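Local structure of thioredoxin peroxidase 2 (Plasmodium falciparum, 2C0D) at residues 61-66 against 134-139; 68-73 against 164-169; 105-110 against 115-120. The protein is a mitochondrial 2-Cys peroxiredoxin that probably reduces hydrogen peroxide and organic hydroperoxides to water and alcohols, with thioredoxin as reductant. All blocks are in the same frame, centred on the assembly; numbering follows the deposited sequence.

Contact 1. Residues 61-66 against 134-139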
ATOM      1  N   LEU B  61       2.819 -11.821  -1.148  1.00  6.12           N
ATOM      2  CA  LEU B  61       3.645 -11.757  -2.354  1.00  5.96           C
ATOM      3  C   LEU B  61       4.559 -10.546  -2.237  1.00  6.77           C
ATOM      4  O   LEU B  61       4.067  -9.403  -2.123  1.00  7.78           O
ATOM      5  CB  LEU B  61       2.796 -11.595  -3.611  1.00  8.15           C
ATOM      6  CG  LEU B  61       1.665 -12.602  -3.778  1.00  7.20           C
ATOM      7  CD1 LEU B  61       0.958 -12.425  -5.131  1.00  9.82           C
ATOM      8  CD2 LEU B  61       2.170 -14.069  -3.570  1.00  9.10           C
ATOM      9  N   LEU B  62       5.865 -10.756  -2.312  1.00  5.36           N
ATOM     10  CA  LEU B  62       6.819  -9.685  -2.157  1.00  6.05           C
ATOM     11  C   LEU B  62       7.578  -9.540  -3.479  1.00  7.27           C
ATOM     12  O   LEU B  62       8.473 -10.353  -3.770  1.00  7.14           O
ATOM     13  CB  LEU B  62       7.786 -10.045  -1.008  1.00  7.75           C
ATOM     14  CG  LEU B  62       8.868  -9.050  -0.593  1.00  9.11           C
ATOM     15  CD1 LEU B  62       8.285  -7.863   0.163  1.00  9.56           C
ATOM     16  CD2 LEU B  62       9.906  -9.770   0.283  1.00 11.34           C
ATOM     17  N   PHE B  63       7.229  -8.529  -4.276  1.00  4.56           N
ATOM     18  CA  PHE B  63       7.903  -8.310  -5.572  1.00  4.40           C
ATOM     19  C   PHE B  63       9.110  -7.387  -5.393  1.00  5.20           C
ATOM     20  O   PHE B  63       9.106  -6.461  -4.548  1.00  5.79           O
ATOM     21  CB  PHE B  63       6.953  -7.601  -6.542  1.00  6.26           C
ATOM     22  CG  PHE B  63       5.822  -8.468  -7.036  1.00  4.95           C
ATOM     23  CD1 PHE B  63       5.939  -9.151  -8.261  1.00  5.28           C
ATOM     24  CD2 PHE B  63       4.640  -8.559  -6.310  1.00  5.32           C
ATOM     25  CE1 PHE B  63       4.887  -9.923  -8.744  1.00  6.43           C
ATOM     26  CE2 PHE B  63       3.567  -9.318  -6.789  1.00  6.95           C
ATOM     27  CZ  PHE B  63       3.682  -9.988  -8.017  1.00  7.52           C
ATOM     28  N   TYR B  64      10.152  -7.610  -6.192  1.00  5.29           N
ATOM     29  CA  TYR B  64      11.346  -6.727  -6.074  1.00  6.23           C
ATOM     30  C   TYR B  64      12.156  -6.804  -7.359  1.00  6.59           C
ATOM     31  O   TYR B  64      11.988  -7.772  -8.146  1.00  6.68           O
ATOM     32  CB  TYR B  64      12.228  -7.120  -4.866  1.00  7.79           C
ATOM     33  CG  TYR B  64      12.586  -8.579  -4.923  1.00  8.92           C
ATOM     34  CD1 TYR B  64      13.682  -9.045  -5.699  1.00 10.99           C
ATOM     35  CD2 TYR B  64      11.784  -9.518  -4.259  1.00 10.87           C
ATOM     36  CE1 TYR B  64      13.958 -10.414  -5.795  1.00 13.19           C
ATOM     37  CE2 TYR B  64      12.052 -10.886  -4.357  1.00 13.13           C
ATOM     38  CZ  TYR B  64      13.116 -11.319  -5.120  1.00 14.18           C
ATOM     39  OH  TYR B  64      13.309 -12.692  -5.169  1.00 19.88           O
ATOM     40  N   PRO B  65      12.983  -5.772  -7.609  1.00  7.73           N
ATOM     41  CA  PRO B  65      13.950  -5.723  -8.712  1.00  7.22           C
ATOM     42  C   PRO B  65      15.320  -6.300  -8.304  1.00  7.44           C
ATOM     43  O   PRO B  65      15.707  -6.216  -7.129  1.00  7.55           O
ATOM     44  CB  PRO B  65      14.076  -4.198  -8.961  1.00  6.77           C
ATOM     45  CG  PRO B  65      14.019  -3.619  -7.569  1.00  9.04           C
ATOM     46  CD  PRO B  65      12.903  -4.475  -6.890  1.00  7.38           C
ATOM     47  N   LEU B  66      16.014  -6.903  -9.278  1.00  7.72           N
ATOM     48  CA  LEU B  66      17.389  -7.363  -9.085  1.00  9.37           C
ATOM     49  C   LEU B  66      18.438  -6.576  -9.895  1.00  9.41           C
ATOM     50  O   LEU B  66      19.614  -6.917  -9.844  1.00 11.14           O
ATOM     51  CB  LEU B  66      17.523  -8.851  -9.419  1.00 10.15           C
ATOM     52  CG  LEU B  66      16.897  -9.839  -8.431  1.00 13.48           C
ATOM     53  CD1 LEU B  66      17.302 -11.298  -8.789  1.00 15.28           C
ATOM     54  CD2 LEU B  66      17.245  -9.546  -6.989  1.00 18.12           C
ATOM     55  N   LYS B 134       2.953  -8.341 -14.420  1.00  6.72           N
ATOM     56  CA  LYS B 134       1.973  -7.569 -15.210  1.00  8.14           C
ATOM     57  C   LYS B 134       0.579  -7.615 -14.574  1.00  8.28           C
ATOM     58  O   LYS B 134      -0.112  -6.574 -14.477  1.00  8.46           O
ATOM     59  CB  LYS B 134       1.900  -8.083 -16.658  1.00  7.65           C
ATOM     60  CG  LYS B 134       1.020  -7.173 -17.588  1.00 11.05           C
ATOM     61  N   ASN B 135       0.182  -8.807 -14.154  1.00  8.65           N
ATOM     62  CA  ASN B 135      -1.173  -9.016 -13.637  1.00  9.58           C
ATOM     63  C   ASN B 135      -1.366  -8.504 -12.212  1.00 10.40           C
ATOM     64  O   ASN B 135      -2.513  -8.315 -11.782  1.00 11.46           O
ATOM     65  CB  ASN B 135      -1.516 -10.474 -13.761  1.00  9.42           C
ATOM     66  CG  ASN B 135      -1.991 -10.812 -15.180  1.00 12.17           C
ATOM     67  OD1 ASN B 135      -1.270 -11.402 -15.982  1.00 11.74           O
ATOM     68  ND2 ASN B 135      -3.181 -10.341 -15.516  1.00 11.25           N
ATOM     69  N   TYR B 136      -0.265  -8.271 -11.506  1.00  7.29           N
ATOM     70  CA  TYR B 136      -0.313  -7.502 -10.223  1.00  6.50           C
ATOM     71  C   TYR B 136      -0.036  -5.988 -10.385  1.00  7.05           C
ATOM     72  O   TYR B 136       0.070  -5.279  -9.366  1.00  6.63           O
ATOM     73  CB  TYR B 136       0.546  -8.177  -9.143  1.00  7.34           C
ATOM     74  CG  TYR B 136      -0.081  -9.472  -8.661  1.00  6.89           C
ATOM     75  CD1 TYR B 136      -0.925  -9.472  -7.532  1.00  7.63           C
ATOM     76  CD2 TYR B 136       0.182 -10.693  -9.301  1.00  6.98           C
ATOM     77  CE1 TYR B 136      -1.543 -10.677  -7.071  1.00  7.09           C
ATOM     78  CE2 TYR B 136      -0.443 -11.930  -8.839  1.00  5.63           C
ATOM     79  CZ  TYR B 136      -1.296 -11.878  -7.731  1.00  8.69           C
ATOM     80  OH  TYR B 136      -1.903 -13.022  -7.251  1.00  8.78           O
ATOM     81  N   ASN B 137       0.024  -5.511 -11.650  1.00  5.83           N
ATOM     82  CA  ASN B 137       0.175  -4.081 -11.989  1.00  8.11           C
ATOM     83  C   ASN B 137       1.493  -3.517 -11.445  1.00  7.04           C
ATOM     84  O   ASN B 137       1.583  -2.346 -11.052  1.00  9.11           O
ATOM     85  CB  ASN B 137      -1.019  -3.288 -11.424  1.00  9.88           C
ATOM     86  CG  ASN B 137      -2.335  -3.647 -12.106  1.00 14.17           C
ATOM     87  OD1 ASN B 137      -2.370  -4.081 -13.256  1.00 20.88           O
ATOM     88  ND2 ASN B 137      -3.445  -3.453 -11.380  1.00 22.25           N
ATOM     89  N   VAL B 138       2.537  -4.357 -11.392  1.00  5.94           N
ATOM     90  CA  VAL B 138       3.833  -3.919 -10.868  1.00  6.50           C
ATOM     91  C   VAL B 138       4.987  -4.152 -11.873  1.00  7.29           C
ATOM     92  O   VAL B 138       6.146  -4.082 -11.495  1.00  8.22           O
ATOM     93  CB  VAL B 138       4.183  -4.564  -9.490  1.00  6.14           C
ATOM     94  CG1 VAL B 138       3.219  -4.064  -8.411  1.00  9.16           C
ATOM     95  CG2 VAL B 138       4.197  -6.109  -9.550  1.00  8.10           C
ATOM     96  N   LEU B 139       4.665  -4.368 -13.136  1.00  7.57           N
ATOM     97  CA  LEU B 139       5.732  -4.544 -14.147  1.00  8.31           C
ATOM     98  C   LEU B 139       6.108  -3.158 -14.665  1.00  8.64           C
ATOM     99  O   LEU B 139       5.250  -2.429 -15.216  1.00  9.21           O
ATOM    100  CB  LEU B 139       5.245  -5.421 -15.309  1.00  7.92           C
ATOM    101  CG  LEU B 139       6.315  -5.690 -16.380  1.00  8.30           C
ATOM    102  CD1 LEU B 139       7.552  -6.408 -15.741  1.00  8.92           C
ATOM    103  CD2 LEU B 139       5.745  -6.505 -17.511  1.00 10.34           C
TER
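F63 on strand 58-63 lies under V138 and against Y136, two residues of the turn that follows helix 131-135; L61, two residues back on the same side of the strand, completes the group. The tight part is almost all carbon against carbon. V138 sends CG2 down onto the F63 ring, 3.8 Å from its centroid and 12° off the normal, so the methyl sits over the middle of the face as a CH-pi contact. L61 CD1 also makes a CH-pi contact over a face of the Y136 ring, but displaced toward the hydroxyl-bearing end, 3.5 Å from Y136 CZ. Between these two methyl-on-ring contacts the rings themselves meet obliquely, planes at 46°, with F63 CZ 3.8 Å from Y136 CB. In F63 and Y136 alike, a shared chi1 of -71° (CG anti to the carbonyl carbon) aims each ring at the other segment. Y136 OH is satisfied by the backbone O of Y32.

The outer side is looser. The K134 CB points away from the strand, the N135 side chain ends away from it, and N137 stands in solvent as the positive-phi residue of a Schellman motif. Its two bonds, N137 N to K134 O (3.0 Å) and V138 N to S133 O, close the helix and turn the chain so that V138 faces inward again.

Strand 58-63 runs between strands 91-97 and 144-152 in the central sheet of this thioredoxin-like fold. I132 and S133 of helix 131-135 and I96 of strand 91-97 also touch F63, while F150 of strand 144-152 meets the Y136 ring edge-to-face.

Contact 2. Residues 68-73 against 164-169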
ATOM      1  N   TYR B  68      21.216  -3.745 -10.623  1.00  9.01           N
ATOM      2  CA  TYR B  68      22.143  -3.159  -9.642  1.00 12.20           C
ATOM      3  C   TYR B  68      21.704  -1.814  -9.078  1.00 11.57           C
ATOM      4  O   TYR B  68      22.027  -1.498  -7.931  1.00 12.92           O
ATOM      5  CB  TYR B  68      23.554  -3.031 -10.201  1.00 13.09           C
ATOM      6  CG  TYR B  68      24.235  -4.363 -10.457  1.00 15.69           C
ATOM      7  CD1 TYR B  68      24.012  -5.464  -9.632  1.00 17.40           C
ATOM      8  CD2 TYR B  68      25.149  -4.494 -11.510  1.00 20.13           C
ATOM      9  CE1 TYR B  68      24.626  -6.686  -9.873  1.00 19.70           C
ATOM     10  CE2 TYR B  68      25.806  -5.711 -11.747  1.00 21.82           C
ATOM     11  CZ  TYR B  68      25.528  -6.798 -10.925  1.00 18.48           C
ATOM     12  OH  TYR B  68      26.143  -8.018 -11.142  1.00 21.40           O
ATOM     13  N   THR B  69      21.003  -1.019  -9.872  1.00 11.86           N
ATOM     14  CA  THR B  69      20.574   0.293  -9.384  1.00 12.96           C
ATOM     15  C   THR B  69      19.675   0.151  -8.157  1.00 13.61           C
ATOM     16  O   THR B  69      19.878   0.875  -7.153  1.00 14.39           O
ATOM     17  CB  THR B  69      19.880   1.122 -10.459  1.00 13.68           C
ATOM     18  OG1 THR B  69      20.802   1.309 -11.540  1.00 15.28           O
ATOM     19  CG2 THR B  69      19.517   2.515  -9.906  1.00 14.20           C
ATOM     20  N   PHE B  70      18.704  -0.764  -8.229  1.00 12.49           N
ATOM     21  CA  PHE B  70      17.646  -0.824  -7.199  1.00 11.87           C
ATOM     22  C   PHE B  70      17.606  -2.060  -6.292  1.00 12.10           C
ATOM     23  O   PHE B  70      16.745  -2.150  -5.391  1.00 11.64           O
ATOM     24  CB  PHE B  70      16.285  -0.637  -7.868  1.00 12.64           C
ATOM     25  CG  PHE B  70      16.092   0.721  -8.466  1.00 14.29           C
ATOM     26  CD1 PHE B  70      15.997   1.858  -7.644  1.00 16.38           C
ATOM     27  CD2 PHE B  70      16.028   0.879  -9.831  1.00 15.16           C
ATOM     28  CE1 PHE B  70      15.817   3.127  -8.197  1.00 17.30           C
ATOM     29  CE2 PHE B  70      15.839   2.165 -10.399  1.00 17.42           C
ATOM     30  CZ  PHE B  70      15.734   3.276  -9.568  1.00 15.92           C
ATOM     31  N   VAL B  71      18.524  -3.008  -6.494  1.00 10.67           N
ATOM     32  CA  VAL B  71      18.520  -4.216  -5.676  1.00 11.60           C
ATOM     33  C   VAL B  71      18.724  -3.903  -4.172  1.00 12.75           C
ATOM     34  O   VAL B  71      19.553  -3.050  -3.810  1.00 12.84           O
ATOM     35  CB  VAL B  71      19.581  -5.238  -6.163  1.00 11.06           C
ATOM     36  CG1 VAL B  71      21.043  -4.618  -6.061  1.00 10.83           C
ATOM     37  CG2 VAL B  71      19.427  -6.568  -5.427  1.00 12.23           C
ATOM     38  N   CYS B  72      17.953  -4.592  -3.329  1.00 13.30           N
ATOM     39  CA  CYS B  72      17.908  -4.314  -1.882  1.00 13.61           C
ATOM     40  C   CYS B  72      17.924  -5.640  -1.098  1.00 12.68           C
ATOM     41  O   CYS B  72      16.879  -6.179  -0.704  1.00 11.72           O
ATOM     42  CB  CYS B  72      16.685  -3.457  -1.592  1.00 14.47           C
ATOM     43  SG  CYS B  72      16.469  -3.125   0.157  1.00 19.40           S
ATOM     44  N   PRO B  73      19.122  -6.209  -0.900  1.00 11.52           N
ATOM     45  CA  PRO B  73      19.201  -7.487  -0.185  1.00 11.41           C
ATOM     46  C   PRO B  73      18.756  -7.324   1.268  1.00 11.44           C
ATOM     47  O   PRO B  73      18.184  -8.252   1.843  1.00 11.61           O
ATOM     48  CB  PRO B  73      20.684  -7.860  -0.235  1.00 12.56           C
ATOM     49  CG  PRO B  73      21.412  -6.636  -0.654  1.00 12.00           C
ATOM     50  CD  PRO B  73      20.449  -5.694  -1.326  1.00 12.95           C
ATOM     51  N   ASN B 164       5.744   0.452  -2.873  1.00 10.00           N
ATOM     52  CA  ASN B 164       6.695   1.408  -2.278  1.00 11.08           C
ATOM     53  C   ASN B 164       7.477   2.115  -3.367  1.00 12.03           C
ATOM     54  O   ASN B 164       7.638   1.594  -4.463  1.00 12.03           O
ATOM     55  CB  ASN B 164       7.699   0.648  -1.415  1.00 12.78           C
ATOM     56  CG  ASN B 164       7.510   0.871   0.055  1.00 17.36           C
ATOM     57  OD1 ASN B 164       6.399   1.068   0.534  1.00 21.01           O
ATOM     58  ND2 ASN B 164       8.614   0.805   0.806  1.00 16.84           N
ATOM     59  N   ASP B 165       7.993   3.302  -3.051  1.00 13.08           N
ATOM     60  CA  ASP B 165       8.967   3.967  -3.890  1.00 14.01           C
ATOM     61  C   ASP B 165      10.117   2.967  -4.178  1.00 14.92           C
ATOM     62  O   ASP B 165      10.571   2.287  -3.278  1.00 13.26           O
ATOM     63  CB  ASP B 165       9.485   5.159  -3.083  1.00 14.73           C
ATOM     64  CG  ASP B 165      10.137   6.220  -3.922  1.00 19.10           C
ATOM     65  OD1 ASP B 165       9.829   6.344  -5.133  1.00 22.22           O
ATOM     66  OD2 ASP B 165      10.961   6.955  -3.322  1.00 24.52           O
ATOM     67  N   LEU B 166      10.585   2.895  -5.426  1.00 15.09           N
ATOM     68  CA  LEU B 166      11.615   1.932  -5.772  1.00 16.54           C
ATOM     69  C   LEU B 166      12.871   1.909  -4.879  1.00 16.36           C
ATOM     70  O   LEU B 166      13.370   0.829  -4.573  1.00 17.56           O
ATOM     71  CB  LEU B 166      11.998   2.099  -7.244  1.00 17.72           C
ATOM     72  CG  LEU B 166      12.396   0.914  -8.108  1.00 19.62           C
ATOM     73  CD1 LEU B 166      11.721  -0.411  -7.732  1.00 18.86           C
ATOM     74  CD2 LEU B 166      12.149   1.306  -9.578  1.00 21.63           C
ATOM     75  N   PRO B 167      13.409   3.079  -4.479  1.00 16.63           N
ATOM     76  CA  PRO B 167      14.562   3.068  -3.548  1.00 17.49           C
ATOM     77  C   PRO B 167      14.314   2.673  -2.089  1.00 18.07           C
ATOM     78  O   PRO B 167      15.274   2.543  -1.322  1.00 20.15           O
ATOM     79  CB  PRO B 167      15.077   4.518  -3.590  1.00 17.74           C
ATOM     80  CG  PRO B 167      14.289   5.223  -4.593  1.00 18.18           C
ATOM     81  CD  PRO B 167      13.079   4.438  -4.942  1.00 16.88           C
ATOM     82  N   ILE B 168      13.061   2.433  -1.700  1.00 16.77           N
ATOM     83  CA  ILE B 168      12.767   2.261  -0.276  1.00 15.88           C
ATOM     84  C   ILE B 168      12.350   0.837   0.058  1.00 15.70           C
ATOM     85  O   ILE B 168      11.311   0.375  -0.424  1.00 16.26           O
ATOM     86  CB  ILE B 168      11.641   3.251   0.159  1.00 15.93           C
ATOM     87  CG1 ILE B 168      12.013   4.680  -0.256  1.00 17.71           C
ATOM     88  CG2 ILE B 168      11.342   3.125   1.675  1.00 16.31           C
ATOM     89  CD1 ILE B 168      11.006   5.766   0.116  1.00 16.48           C
ATOM     90  N   GLY B 169      13.138   0.163   0.912  1.00 15.15           N
ATOM     91  CA  GLY B 169      12.842  -1.196   1.372  1.00 14.71           C
ATOM     92  C   GLY B 169      11.597  -1.295   2.263  1.00 15.05           C
ATOM     93  O   GLY B 169      11.145  -0.291   2.842  1.00 15.08           O
TER
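F70 packs against L166 where the peroxiredoxin active-site loop, carrying the family's PxxxTxxC signature from P65 to C72, meets the type I beta turn D165-I168. The F70 side chain leaves the backbone with CG anti to the carbonyl carbon (chi1 -66°). Its CB comes within 4.2 Å of L166 CG; ring atom CG then makes the closest approach, 3.7 Å from the same L166 CG, which sits over one face toward the rim as a CH-pi contact. Further out, CD1 lies 4.0 Å from L166 CB, and CD2 is 3.9 Å from L166 CD2. At the far end CE1 reaches P167 CG at 4.4 Å, and CZ lies 4.1 Å from L166 CD2. T69 CG2 covers the opposite face, so the ring is sandwiched. R147 ties the two loops together, donating to F70 O and to L166 O.

C72, the predicted peroxidatic cysteine, is joined here by a disulfide to C192 of the second subunit. It precedes helix 73-81, consistent with the locally unfolded, oxidised state of typical 2-Cys enzymes. That subunit also supplies R159 for a salt bridge to D165. Within this chain, C72 SG rests 4.3 Å from the CA of G169, which has no side chain to intervene.

Contact 3. Residues 105-110 against 115-120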
ATOM      1  N   LEU B 105      19.314 -18.497  -7.113  1.00  5.50           N
ATOM      2  CA  LEU B 105      20.260 -19.381  -6.429  1.00  5.21           C
ATOM      3  C   LEU B 105      21.587 -18.622  -6.197  1.00  4.92           C
ATOM      4  O   LEU B 105      22.163 -18.691  -5.122  1.00  6.40           O
ATOM      5  CB  LEU B 105      20.497 -20.658  -7.243  1.00  4.95           C
ATOM      6  CG  LEU B 105      21.538 -21.598  -6.597  1.00  6.29           C
ATOM      7  CD1 LEU B 105      21.094 -21.993  -5.161  1.00  9.86           C
ATOM      8  CD2 LEU B 105      21.710 -22.788  -7.574  1.00 10.41           C
ATOM      9  N   ALA B 106      22.080 -17.931  -7.224  1.00  6.28           N
ATOM     10  CA  ALA B 106      23.318 -17.136  -7.108  1.00  7.26           C
ATOM     11  C   ALA B 106      23.208 -16.073  -5.998  1.00  8.51           C
ATOM     12  O   ALA B 106      24.159 -15.849  -5.239  1.00  9.24           O
ATOM     13  CB  ALA B 106      23.625 -16.480  -8.432  1.00  8.38           C
ATOM     14  N   TRP B 107      22.029 -15.457  -5.871  1.00  7.63           N
ATOM     15  CA  TRP B 107      21.819 -14.420  -4.838  1.00  7.83           C
ATOM     16  C   TRP B 107      21.849 -15.051  -3.433  1.00  7.65           C
ATOM     17  O   TRP B 107      22.413 -14.466  -2.469  1.00  8.23           O
ATOM     18  CB  TRP B 107      20.483 -13.724  -5.085  1.00  8.34           C
ATOM     19  CG  TRP B 107      20.405 -12.325  -4.510  1.00  8.76           C
ATOM     20  CD1 TRP B 107      21.435 -11.456  -4.240  1.00 10.55           C
ATOM     21  CD2 TRP B 107      19.197 -11.622  -4.247  1.00  9.63           C
ATOM     22  NE1 TRP B 107      20.917 -10.240  -3.796  1.00 11.23           N
ATOM     23  CE2 TRP B 107      19.550 -10.328  -3.792  1.00 11.80           C
ATOM     24  CE3 TRP B 107      17.849 -11.970  -4.330  1.00 12.59           C
ATOM     25  CZ2 TRP B 107      18.586  -9.374  -3.412  1.00 12.26           C
ATOM     26  CZ3 TRP B 107      16.865 -10.996  -3.924  1.00 11.64           C
ATOM     27  CH2 TRP B 107      17.270  -9.731  -3.491  1.00 10.57           C
ATOM     28  N   LYS B 108      21.270 -16.246  -3.304  1.00  7.80           N
ATOM     29  CA  LYS B 108      21.259 -16.978  -2.029  1.00  8.61           C
ATOM     30  C   LYS B 108      22.661 -17.433  -1.642  1.00  9.37           C
ATOM     31  O   LYS B 108      23.039 -17.395  -0.463  1.00 10.10           O
ATOM     32  CB  LYS B 108      20.346 -18.183  -2.083  1.00  8.17           C
ATOM     33  CG  LYS B 108      18.860 -17.775  -2.153  1.00  8.29           C
ATOM     34  CD  LYS B 108      17.913 -18.981  -2.227  1.00  9.72           C
ATOM     35  CE  LYS B 108      17.771 -19.637  -0.878  1.00 12.78           C
ATOM     36  NZ  LYS B 108      16.912 -20.893  -0.975  1.00 12.76           N
ATOM     37  N   ASN B 109      23.417 -17.854  -2.632  1.00  8.53           N
ATOM     38  CA  ASN B 109      24.784 -18.338  -2.386  1.00 10.12           C
ATOM     39  C   ASN B 109      25.826 -17.241  -2.111  1.00 12.50           C
ATOM     40  O   ASN B 109      26.885 -17.521  -1.509  1.00 14.59           O
ATOM     41  CB  ASN B 109      25.203 -19.258  -3.534  1.00  9.71           C
ATOM     42  CG  ASN B 109      26.508 -19.997  -3.237  1.00 14.10           C
ATOM     43  OD1 ASN B 109      26.630 -20.692  -2.218  1.00 16.30           O
ATOM     44  ND2 ASN B 109      27.496 -19.769  -4.066  1.00 18.47           N
ATOM     45  N   MET B 110      25.527 -16.008  -2.495  1.00 12.79           N
ATOM     46  CA  MET B 110      26.459 -14.881  -2.412  1.00 15.72           C
ATOM     47  C   MET B 110      26.626 -14.460  -0.955  1.00 15.87           C
ATOM     48  O   MET B 110      25.642 -14.374  -0.238  1.00 15.55           O
ATOM     49  CB  MET B 110      25.860 -13.714  -3.219  1.00 15.26           C
ATOM     50  CG  MET B 110      26.742 -12.517  -3.450  1.00 17.78           C
ATOM     51  SD  MET B 110      25.783 -11.321  -4.424  1.00 21.68           S
ATOM     52  CE  MET B 110      25.525 -12.231  -5.937  1.00 18.81           C
ATOM     53  N   GLY B 115      26.673  -8.475  -0.941  1.00 19.48           N
ATOM     54  CA  GLY B 115      25.362  -8.116  -1.465  1.00 17.32           C
ATOM     55  C   GLY B 115      24.405  -9.276  -1.593  1.00 15.10           C
ATOM     56  O   GLY B 115      23.335  -9.113  -2.205  1.00 15.41           O
ATOM     57  N   GLY B 116      24.761 -10.431  -1.014  1.00 13.26           N
ATOM     58  CA  GLY B 116      23.946 -11.641  -1.077  1.00 11.76           C
ATOM     59  C   GLY B 116      22.816 -11.606  -0.058  1.00 10.92           C
ATOM     60  O   GLY B 116      22.773 -10.687   0.780  1.00 10.67           O
ATOM     61  N   ILE B 117      21.909 -12.572  -0.144  1.00  9.37           N
ATOM     62  CA  ILE B 117      20.810 -12.680   0.829  1.00  9.19           C
ATOM     63  C   ILE B 117      20.918 -13.884   1.753  1.00 10.48           C
ATOM     64  O   ILE B 117      20.140 -14.004   2.707  1.00 10.65           O
ATOM     65  CB  ILE B 117      19.401 -12.657   0.145  1.00  8.26           C
ATOM     66  CG1 ILE B 117      19.294 -13.777  -0.927  1.00  9.83           C
ATOM     67  CG2 ILE B 117      19.125 -11.275  -0.419  1.00  7.79           C
ATOM     68  CD1 ILE B 117      17.806 -14.030  -1.460  1.00  8.97           C
ATOM     69  N   GLY B 118      21.870 -14.798   1.477  1.00 11.21           N
ATOM     70  CA  GLY B 118      21.957 -16.052   2.230  1.00 12.10           C
ATOM     71  C   GLY B 118      20.851 -17.056   1.889  1.00 11.89           C
ATOM     72  O   GLY B 118      19.959 -16.759   1.085  1.00 11.21           O
ATOM     73  N   ASN B 119      20.893 -18.238   2.523  1.00 12.14           N
ATOM     74  CA  ASN B 119      19.933 -19.284   2.210  1.00 12.42           C
ATOM     75  C   ASN B 119      18.628 -19.076   2.977  1.00 12.13           C
ATOM     76  O   ASN B 119      18.339 -19.733   3.989  1.00 11.61           O
ATOM     77  CB  ASN B 119      20.534 -20.704   2.381  1.00 14.48           C
ATOM     78  CG  ASN B 119      21.572 -21.018   1.272  1.00 17.25           C
ATOM     79  OD1 ASN B 119      22.772 -21.165   1.523  1.00 24.58           O
ATOM     80  ND2 ASN B 119      21.112 -21.073   0.063  1.00 15.86           N
ATOM     81  N   VAL B 120      17.848 -18.125   2.464  1.00 11.43           N
ATOM     82  CA  VAL B 120      16.602 -17.739   3.101  1.00 11.95           C
ATOM     83  C   VAL B 120      15.617 -18.900   3.143  1.00 12.14           C
ATOM     84  O   VAL B 120      15.667 -19.808   2.301  1.00 13.11           O
ATOM     85  CB  VAL B 120      15.979 -16.500   2.415  1.00 11.45           C
ATOM     86  CG1 VAL B 120      16.916 -15.271   2.575  1.00 11.19           C
ATOM     87  CG2 VAL B 120      15.642 -16.811   0.936  1.00 10.89           C
TER
HETATM   88  O   HOH W   1      22.380  -7.506  -3.839  1.00 35.32           O
HETATM   89  O   HOH W   2      17.501 -21.702   1.479  1.00 18.64           O
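W107 and I117 make a CH-pi contact at the end of helix 101-109, inside the beta-alpha-beta crossover that links parallel strands 91-97 and 123-126. The two side chains cross at about a right angle. I117 CG2 stands over the six-membered ring, 3.6 Å from its centroid, and CD1 sits above the CE3 edge of the same ring, 3.5 Å from W107 CE3. With CG1 in the crowded position between backbone N and carbonyl carbon (chi1 56°), both branches of I117 can lie on the ring. A backbone bond holds the two residues together: I117 N donates to W107 O at 3.0 Å in a nearly straight bond (170°), approaching from above the carbonyl plane.

At the indole edge, near the ring plane, NE1 makes a weak, bent hydrogen bond to G115 O at 3.1 Å; a water also accepts from NE1. The ring is buried, with I76 of helix 73-81, V71 and Y64 around it.

K108, the next residue on the helix, also touches I117, its CG 4.0 Å from I117 CD1. Its aliphatic part runs across the N119 amide, and a bend at chi3 brings CE alongside V120 N and NZ to a second water, which accepts from K108 NZ at 2.7 Å and donates to V120 O at 2.8 Å. The water adds a polar bridge to the direct contacts of K108 with N119 and V120. M110 extends over the loop's start, SD against G115 C. Bare of any side chain, G116 fits closely under the helix end, its CA 3.3 Å from M110 O in a CA-H...O contact.

In the fold
Along the chain the segments run 61-66, 68-73, 105-110, 115-120, 134-139, 164-169: contact 3 is nested inside the loops closed by contacts 1 and 2, which cross each other. Contacts 1 and 2 have centres about 12 Å apart, 2 and 3 about 17 Å, and 1 and 3 about 20 Å. Contact 1 lies in the core, against the central sheet; as strand 58-63 leaves it, P65 packs on F70 and L166 of contact 2, while Y64 and L66 touch W107 of contact 3. V71 and P73 also lean on contact 3. The loop carrying C72, the predicted peroxidatic cysteine, disulfide-linked to the second subunit, is therefore bordered by both neighbouring contacts of its own chain.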